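Local coordinates for protein serine protease pet (Escherichia coli, PDB 4OM9) that probably acts as a secreted serine protease toxin, an autotransporter passenger with a peptidase domain mounted on a long beta-helix, at residues A[70-75]-A[99-104]; A[208-213]-A[226-231]; A[731-736]-A[747-752]. All blocks are in the same frame, centred on the assembly; numbering follows the deposited sequence.

Contact 1: A[70-75]-A[99-104]; sequences VAHNAK and GNDFSI
Val70, at the end of strand 66-70, presses both methyl groups against the carboxylate of Asp101, in a part of the chymotrypsin-like peptidase domain where a histidine and an aspartate meet as in the catalytic triad of clan PA. The closer methyl, Val70 CG2, comes within 3.1 Å of Asp101 OD2. Val70 and Phe102 form an antiparallel non-hydrogen-bonded pair, and a water links Val70 O to Ser103 OG. Beyond this pair the chain turns, and Ala71 N donates to Asp101 O over 2.9 Å from above the carbonyl plane, with a second, weak bond to Asp101 OD1. Ala71 CB sits 3.1 Å from Asp101 OD1, a tight fit. His72 completes the grip: its backbone N meets Asp101 OD1 nearly head-on at 3.0 Å. With CG lodged between the backbone N and the carbonyl carbon (chi1 79°), the imidazole swings back toward the carboxylate, and Asp101, its CG anti to the backbone N (chi1 -174°), reaches across to it. Backbone and side chain of Asp101 thus hold the turn together, while OD2 also accepts a hydrogen bond from His229 ND1. The ring and carboxylate planes lie 41° apart. His72 ND1 meets Asp101 OD2 at 3.2 Å on its syn side, out of the carboxylate plane but with OD2 close to the imidazole plane, and a weak bond of 3.4 Å runs from His72 ND1 to Asp101 OD1.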
loop_
_atom_site.group_PDB
_atom_site.type_symbol
_atom_site.label_atom_id
_atom_site.label_comp_id
_atom_site.label_asym_id
_atom_site.label_seq_id
_atom_site.Cartn_x
_atom_site.Cartn_y
_atom_site.Cartn_z
ATOM N N VAL A 70 -30.337 -24.360 10.823
ATOM C CA VAL A 70 -31.155 -24.993 11.821
ATOM C C VAL A 70 -32.452 -25.413 11.128
ATOM O O VAL A 70 -32.773 -24.868 10.060
ATOM C CB VAL A 70 -31.353 -24.044 13.023
ATOM C CG1 VAL A 70 -32.804 -23.711 13.263
ATOM C CG2 VAL A 70 -30.659 -24.619 14.226
ATOM N N ALA A 71 -33.136 -26.416 11.687
ATOM C CA ALA A 71 -34.285 -27.062 11.028
ATOM C C ALA A 71 -35.543 -26.203 11.016
ATOM O O ALA A 71 -36.219 -26.121 9.990
ATOM C CB ALA A 71 -34.602 -28.435 11.690
ATOM N N HIS A 72 -35.861 -25.563 12.142
ATOM C CA HIS A 72 -37.099 -24.786 12.223
ATOM C C HIS A 72 -36.940 -23.419 11.554
ATOM O O HIS A 72 -37.794 -22.541 11.697
ATOM C CB HIS A 72 -37.567 -24.640 13.685
ATOM C CG HIS A 72 -36.834 -23.600 14.481
ATOM N ND1 HIS A 72 -35.557 -23.787 14.963
ATOM C CD2 HIS A 72 -37.227 -22.380 14.921
ATOM C CE1 HIS A 72 -35.183 -22.718 15.649
ATOM N NE2 HIS A 72 -36.178 -21.852 15.637
ATOM N N ASN A 73 -35.845 -23.256 10.814
ATOM C CA ASN A 73 -35.681 -22.113 9.925
ATOM C C ASN A 73 -36.421 -22.347 8.610
ATOM O O ASN A 73 -36.482 -21.464 7.753
ATOM C CB ASN A 73 -34.201 -21.835 9.657
ATOM C CG ASN A 73 -33.718 -20.555 10.323
ATOM O OD1 ASN A 73 -34.413 -19.978 11.161
ATOM N ND2 ASN A 73 -32.520 -20.106 9.951
ATOM N N ALA A 74 -36.972 -23.546 8.455
ATOM C CA ALA A 74 -37.815 -23.855 7.310
ATOM C C ALA A 74 -39.093 -23.027 7.375
ATOM O O ALA A 74 -39.564 -22.512 6.362
ATOM C CB ALA A 74 -38.136 -25.338 7.265
ATOM N N LYS A 75 -39.641 -22.900 8.581
ATOM C CA LYS A 75 -40.846 -22.106 8.821
ATOM C C LYS A 75 -40.604 -20.618 8.573
ATOM O O LYS A 75 -41.490 -19.900 8.102
ATOM C CB LYS A 75 -41.345 -22.316 10.251
ATOM C CG LYS A 75 -41.404 -23.774 10.681
ATOM C CD LYS A 75 -42.000 -23.924 12.077
ATOM C CE LYS A 75 -41.234 -23.107 13.106
ATOM N NZ LYS A 75 -41.598 -23.484 14.502
ATOM N N GLY A 99 -33.612 -34.439 15.281
ATOM C CA GLY A 99 -34.418 -34.059 16.433
ATOM C C GLY A 99 -33.804 -32.927 17.258
ATOM O O GLY A 99 -34.503 -32.150 17.917
ATOM N N ASN A 100 -32.483 -32.832 17.213
ATOM C CA ASN A 100 -31.764 -31.762 17.875
ATOM C C ASN A 100 -31.720 -30.460 17.036
ATOM O O ASN A 100 -30.971 -29.532 17.382
ATOM C CB ASN A 100 -30.340 -32.227 18.205
ATOM C CG ASN A 100 -29.746 -31.510 19.420
ATOM O OD1 ASN A 100 -30.440 -31.224 20.408
ATOM N ND2 ASN A 100 -28.447 -31.229 19.346
ATOM N N ASP A 101 -32.508 -30.425 15.945
ATOM C CA ASP A 101 -32.781 -29.206 15.153
ATOM C C ASP A 101 -31.652 -28.940 14.159
ATOM O O ASP A 101 -31.515 -27.842 13.610
ATOM C CB ASP A 101 -33.011 -27.989 16.077
ATOM C CG ASP A 101 -33.451 -26.729 15.333
ATOM O OD1 ASP A 101 -34.130 -26.829 14.296
ATOM O OD2 ASP A 101 -33.119 -25.613 15.804
ATOM N N PHE A 102 -30.852 -29.968 13.902
ATOM C CA PHE A 102 -29.755 -29.822 12.970
ATOM C C PHE A 102 -30.282 -29.910 11.537
ATOM O O PHE A 102 -31.212 -30.671 11.252
ATOM C CB PHE A 102 -28.685 -30.881 13.225
ATOM C CG PHE A 102 -27.577 -30.859 12.223
ATOM C CD1 PHE A 102 -26.579 -29.887 12.290
ATOM C CD2 PHE A 102 -27.543 -31.793 11.193
ATOM C CE1 PHE A 102 -25.558 -29.855 11.360
ATOM C CE2 PHE A 102 -26.524 -31.774 10.243
ATOM C CZ PHE A 102 -25.531 -30.798 10.316
ATOM N N SER A 103 -29.678 -29.131 10.639
ATOM C CA SER A 103 -30.037 -29.181 9.232
ATOM C C SER A 103 -28.821 -29.093 8.319
ATOM O O SER A 103 -28.087 -28.114 8.350
ATOM C CB SER A 103 -31.018 -28.065 8.886
ATOM O OG SER A 103 -31.370 -28.129 7.503
ATOM N N ILE A 104 -28.620 -30.135 7.512
ATOM C CA ILE A 104 -27.629 -30.129 6.437
ATOM C C ILE A 104 -28.364 -30.000 5.106
ATOM O O ILE A 104 -29.304 -30.752 4.797
ATOM C CB ILE A 104 -26.733 -31.385 6.443
ATOM C CG1 ILE A 104 -25.822 -31.406 5.215
ATOM C CG2 ILE A 104 -27.557 -32.626 6.451
ATOM C CD1 ILE A 104 -24.810 -30.276 5.162
HETATM O O HOH W 1 -33.647 -25.912 7.342
#

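Contact 2: A[208-213]-A[226-231]; sequences SGSGVY and GTTHGI
Ser210 and Thr228 form the tight centre of this contact, where the loop leading into the beta hairpin of strands 211-216 and 221-232 folds onto the second strand. Ser210 O is gripped twice by one residue: Thr228 N donates over 2.8 Å, slightly tilted from the carbonyl plane, and Thr228 OG1 donates to Ser210 O over 3.0 Å from well above that plane. The threonine hydroxyl can do this because OG1 lies beside its own backbone N (chi1 -59°), which brings both donors to the same acceptor. Val212 CG2 crosses at about a right angle and rests 3.4 Å from Thr228 OG1, while Ser210 OG turns back to Asp207 O. Gly209 N adds a short bond of 2.7 Å to Thr228 O, in the carbonyl plane; the positive phi of Gly209 (98°) suits a residue without a side chain.

The hairpin itself is less evenly stitched. Val212 N reaches Gly226 O at 3.0 Å, but the return bond from Gly226 N to Val212 O is weak at 3.5 Å. Toward the more accessible side the packing thins out as well: Ser208 OG stays 3.7 Å from Thr228 O, and the partly exposed His229 points away from segment 208-213 and gives its ND1 to Asp101. The Asp207-Ser208-Gly209 sequence matches the serine signature of chymotrypsin-like proteases, consistent with Ser208 being the nucleophile. Bonds from Gly209 N and to Ser210 O therefore hold the backbone just after this serine, as expected of a positioned nucleophile loop.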
loop_
_atom_site.group_PDB
_atom_site.type_symbol
_atom_site.label_atom_id
_atom_site.label_comp_id
_atom_site.label_asym_id
_atom_site.label_seq_id
_atom_site.Cartn_x
_atom_site.Cartn_y
_atom_site.Cartn_z
ATOM N N SER A 208 -31.357 -16.940 14.352
ATOM C CA SER A 208 -31.528 -18.380 14.455
ATOM C C SER A 208 -30.993 -19.034 13.181
ATOM O O SER A 208 -31.266 -18.569 12.076
ATOM C CB SER A 208 -33.001 -18.724 14.692
ATOM O OG SER A 208 -33.257 -20.110 14.505
ATOM N N GLY A 209 -30.184 -20.074 13.341
ATOM C CA GLY A 209 -29.565 -20.727 12.203
ATOM C C GLY A 209 -28.124 -20.298 11.912
ATOM O O GLY A 209 -27.405 -21.029 11.209
ATOM N N SER A 210 -27.693 -19.139 12.440
ATOM C CA SER A 210 -26.382 -18.579 12.086
ATOM C C SER A 210 -25.277 -19.447 12.677
ATOM O O SER A 210 -25.492 -20.118 13.684
ATOM C CB SER A 210 -26.248 -17.116 12.552
ATOM O OG SER A 210 -26.487 -16.939 13.947
ATOM N N GLY A 211 -24.113 -19.461 12.043
ATOM C CA GLY A 211 -23.028 -20.331 12.455
ATOM C C GLY A 211 -22.233 -19.816 13.658
ATOM O O GLY A 211 -22.039 -18.618 13.841
ATOM N N VAL A 212 -21.806 -20.757 14.495
ATOM C CA VAL A 212 -21.106 -20.481 15.729
ATOM C C VAL A 212 -19.711 -21.080 15.593
ATOM O O VAL A 212 -19.563 -22.241 15.195
ATOM C CB VAL A 212 -21.863 -21.087 16.943
ATOM C CG1 VAL A 212 -21.049 -20.956 18.221
ATOM C CG2 VAL A 212 -23.251 -20.446 17.093
ATOM N N TYR A 213 -18.684 -20.294 15.898
ATOM C CA TYR A 213 -17.314 -20.714 15.615
ATOM C C TYR A 213 -16.485 -20.888 16.867
ATOM O O TYR A 213 -16.676 -20.209 17.876
ATOM C CB TYR A 213 -16.605 -19.712 14.689
ATOM C CG TYR A 213 -17.195 -19.611 13.305
ATOM C CD1 TYR A 213 -18.304 -18.803 13.066
ATOM C CD2 TYR A 213 -16.638 -20.304 12.228
ATOM C CE1 TYR A 213 -18.853 -18.700 11.799
ATOM C CE2 TYR A 213 -17.179 -20.202 10.950
ATOM C CZ TYR A 213 -18.291 -19.403 10.752
ATOM O OH TYR A 213 -18.872 -19.275 9.514
ATOM N N GLY A 226 -21.329 -25.249 15.476
ATOM C CA GLY A 226 -22.689 -25.647 15.173
ATOM C C GLY A 226 -23.469 -24.448 14.674
ATOM O O GLY A 226 -22.880 -23.503 14.158
ATOM N N THR A 227 -24.787 -24.482 14.863
ATOM C CA THR A 227 -25.682 -23.467 14.326
ATOM C C THR A 227 -26.656 -23.021 15.399
ATOM O O THR A 227 -27.093 -23.820 16.252
ATOM C CB THR A 227 -26.467 -23.986 13.086
ATOM O OG1 THR A 227 -27.111 -25.224 13.406
ATOM C CG2 THR A 227 -25.523 -24.237 11.965
ATOM N N THR A 228 -27.015 -21.749 15.356
ATOM C CA THR A 228 -27.752 -21.154 16.461
ATOM C C THR A 228 -29.204 -21.618 16.552
ATOM O O THR A 228 -29.987 -21.422 15.625
ATOM C CB THR A 228 -27.714 -19.643 16.355
ATOM O OG1 THR A 228 -26.349 -19.232 16.376
ATOM C CG2 THR A 228 -28.462 -18.996 17.503
ATOM N N HIS A 229 -29.554 -22.194 17.698
ATOM C CA HIS A 229 -30.883 -22.796 17.906
ATOM C C HIS A 229 -31.909 -21.897 18.591
ATOM O O HIS A 229 -33.060 -21.839 18.168
ATOM C CB HIS A 229 -30.771 -24.075 18.721
ATOM C CG HIS A 229 -32.097 -24.624 19.143
ATOM N ND1 HIS A 229 -32.885 -25.389 18.308
ATOM C CD2 HIS A 229 -32.784 -24.511 20.303
ATOM C CE1 HIS A 229 -33.995 -25.723 18.934
ATOM N NE2 HIS A 229 -33.960 -25.203 20.151
ATOM N N GLY A 230 -31.514 -21.235 19.674
ATOM C CA GLY A 230 -32.440 -20.361 20.387
ATOM C C GLY A 230 -31.862 -19.684 21.612
ATOM O O GLY A 230 -30.686 -19.854 21.915
ATOM N N ILE A 231 -32.695 -18.919 22.317
ATOM C CA ILE A 231 -32.258 -18.204 23.510
ATOM C C ILE A 231 -33.147 -18.430 24.742
ATOM O O ILE A 231 -34.304 -18.830 24.628
ATOM C CB ILE A 231 -32.183 -16.671 23.265
ATOM C CG1 ILE A 231 -33.563 -16.018 23.408
ATOM C CG2 ILE A 231 -31.557 -16.358 21.905
ATOM C CD1 ILE A 231 -34.558 -16.449 22.361
#

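Contact 3: A[731-736]-A[747-752]; sequences GYELTE and ASVTGD
Tyr732 and Asp752 meet side by side where strands 733-735 and 747-755 of the beta-helical stalk come together, with strand 740-744 between them in sequence. The contact sits at the bend that follows residues 747-750, and strand 733-735 pairs in parallel with the part of the broken strand beyond that bend. The backbone supplies the hydrogen bonding. Glu733 N donates to Asp752 O over 2.8 Å, close to straight at 161°, and the backbone of Glu733 is bonded to Lys754 as well, the stepping pattern of neighbouring parallel strands.

Aromatic contact forms the second group. Asp752 CB lies over the Tyr732 ring face, 3.6 Å from its centroid, as a CH-pi contact, and the carboxylate continues outward over the same ring. The carboxylate plane is inclined by 56° to the ring, so the two groups are not stacked flat. Asp752 OD2 is modelled 2.9 Å from Tyr732 CZ, above the ring plane and displaced toward the rim, an unusually short approach that is doubtful in detail. The tyrosine hydroxyl is near, but Tyr732 OH and Asp752 OD2 have a poor angle for bonding. Loop residues Ser793 and Thr811 also touch the Asp752 side chain.

A third set gathers round Glu733 OE2. Bent at chi2, the buried side chain brings Glu733 OE2 to 3.2 Å from Gly751 O and 3.7 Å from Thr750 O, while the methyl Val749 CG1 is its nonpolar neighbour, 4.1 Å from Glu733 OE2. Gly751 O is served by Tyr790 OH. Burial beside backbone carbonyls would tend to shift Glu733 toward its neutral form, although its actual protonation remains open.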
loop_
_atom_site.group_PDB
_atom_site.type_symbol
_atom_site.label_atom_id
_atom_site.label_comp_id
_atom_site.label_asym_id
_atom_site.label_seq_id
_atom_site.Cartn_x
_atom_site.Cartn_y
_atom_site.Cartn_z
ATOM N N GLY A 731 20.812 27.465 -11.932
ATOM C CA GLY A 731 19.916 28.528 -11.508
ATOM C C GLY A 731 19.996 28.772 -10.013
ATOM O O GLY A 731 19.206 29.540 -9.449
ATOM N N TYR A 732 20.960 28.104 -9.384
ATOM C CA TYR A 732 21.246 28.227 -7.957
ATOM C C TYR A 732 20.189 27.500 -7.126
ATOM O O TYR A 732 19.203 26.978 -7.659
ATOM C CB TYR A 732 21.325 29.704 -7.494
ATOM C CG TYR A 732 21.984 30.719 -8.427
ATOM C CD1 TYR A 732 22.880 30.334 -9.423
ATOM C CD2 TYR A 732 21.710 32.080 -8.288
ATOM C CE1 TYR A 732 23.463 31.268 -10.264
ATOM C CE2 TYR A 732 22.294 33.018 -9.119
ATOM C CZ TYR A 732 23.167 32.608 -10.106
ATOM O OH TYR A 732 23.749 33.541 -10.932
ATOM N N GLU A 733 20.410 27.451 -5.816
ATOM C CA GLU A 733 19.389 26.981 -4.890
ATOM C C GLU A 733 18.941 28.121 -3.993
ATOM O O GLU A 733 19.728 29.014 -3.661
ATOM C CB GLU A 733 19.885 25.801 -4.053
ATOM C CG GLU A 733 21.369 25.734 -3.856
ATOM C CD GLU A 733 22.018 24.638 -4.681
ATOM O OE1 GLU A 733 21.370 23.585 -4.919
ATOM O OE2 GLU A 733 23.193 24.842 -5.087
ATOM N N LEU A 734 17.670 28.086 -3.612
ATOM C CA LEU A 734 17.047 29.148 -2.835
ATOM C C LEU A 734 16.296 28.545 -1.649
ATOM O O LEU A 734 15.541 27.584 -1.803
ATOM C CB LEU A 734 16.118 29.984 -3.732
ATOM C CG LEU A 734 14.876 30.718 -3.212
ATOM C CD1 LEU A 734 15.220 31.674 -2.101
ATOM C CD2 LEU A 734 14.152 31.459 -4.337
ATOM N N THR A 735 16.517 29.103 -0.462
ATOM C CA THR A 735 15.902 28.572 0.751
ATOM C C THR A 735 14.749 29.473 1.218
ATOM O O THR A 735 14.858 30.698 1.188
ATOM C CB THR A 735 16.949 28.401 1.860
ATOM O OG1 THR A 735 18.098 27.725 1.325
ATOM C CG2 THR A 735 16.384 27.586 3.002
ATOM N N GLU A 736 13.652 28.851 1.650
ATOM C CA GLU A 736 12.346 29.514 1.725
ATOM C C GLU A 736 11.697 29.600 3.108
ATOM O O GLU A 736 10.655 30.233 3.259
ATOM C CB GLU A 736 11.370 28.801 0.782
ATOM C CG GLU A 736 11.806 28.779 -0.664
ATOM C CD GLU A 736 11.457 30.058 -1.403
ATOM O OE1 GLU A 736 10.939 29.956 -2.536
ATOM O OE2 GLU A 736 11.706 31.166 -0.865
ATOM N N ALA A 747 30.730 15.309 -1.103
ATOM C CA ALA A 747 29.798 16.028 -1.947
ATOM C C ALA A 747 30.472 17.258 -2.546
ATOM O O ALA A 747 31.057 18.057 -1.823
ATOM C CB ALA A 747 28.577 16.435 -1.151
ATOM N N SER A 748 30.383 17.410 -3.861
ATOM C CA SER A 748 30.900 18.598 -4.529
ATOM C C SER A 748 29.750 19.408 -5.125
ATOM O O SER A 748 29.143 18.998 -6.104
ATOM C CB SER A 748 31.902 18.209 -5.611
ATOM O OG SER A 748 32.325 19.349 -6.332
ATOM N N VAL A 749 29.463 20.558 -4.528
ATOM C CA VAL A 749 28.247 21.310 -4.821
ATOM C C VAL A 749 28.521 22.627 -5.535
ATOM O O VAL A 749 29.176 23.516 -4.989
ATOM C CB VAL A 749 27.473 21.619 -3.529
ATOM C CG1 VAL A 749 26.173 22.345 -3.838
ATOM C CG2 VAL A 749 27.220 20.346 -2.758
ATOM N N THR A 750 28.001 22.759 -6.751
ATOM C CA THR A 750 28.183 23.981 -7.527
ATOM C C THR A 750 26.844 24.710 -7.647
ATOM O O THR A 750 25.790 24.080 -7.679
ATOM C CB THR A 750 28.772 23.673 -8.938
ATOM O OG1 THR A 750 30.033 23.009 -8.799
ATOM C CG2 THR A 750 28.980 24.944 -9.755
ATOM N N GLY A 751 26.886 26.038 -7.690
ATOM C CA GLY A 751 25.688 26.835 -7.885
ATOM C C GLY A 751 25.372 27.664 -6.661
ATOM O O GLY A 751 25.405 27.154 -5.539
ATOM N N ASP A 752 25.057 28.938 -6.879
ATOM C CA ASP A 752 24.893 29.893 -5.784
ATOM C C ASP A 752 23.769 29.476 -4.849
ATOM O O ASP A 752 22.889 28.710 -5.226
ATOM C CB ASP A 752 24.624 31.299 -6.327
ATOM C CG ASP A 752 25.714 31.781 -7.270
ATOM O OD1 ASP A 752 26.887 31.413 -7.071
ATOM O OD2 ASP A 752 25.396 32.527 -8.216
#

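Contacts 1 and 2 belong to one site: their centres are 10 Å apart and their segments touch. His72 CE1 lies 3.4 Å from Ser208 OG, and His72 NE2 is 3.6 Å from the same hydroxyl, so Asp101, His72 and Ser208 line up in the order of a chymotrypsin-like catalytic triad. A hydrogen bond of 2.9 Å from Asn73 ND2 to Ser208 O also ties the loop of contact 1 to that of contact 2. Contact 3 stands far off on the beta-helix, on the opposite side of the chain's centre, with its centre 79 Å from contact 1 and 71 Å from contact 2, and has no part in the probable active site.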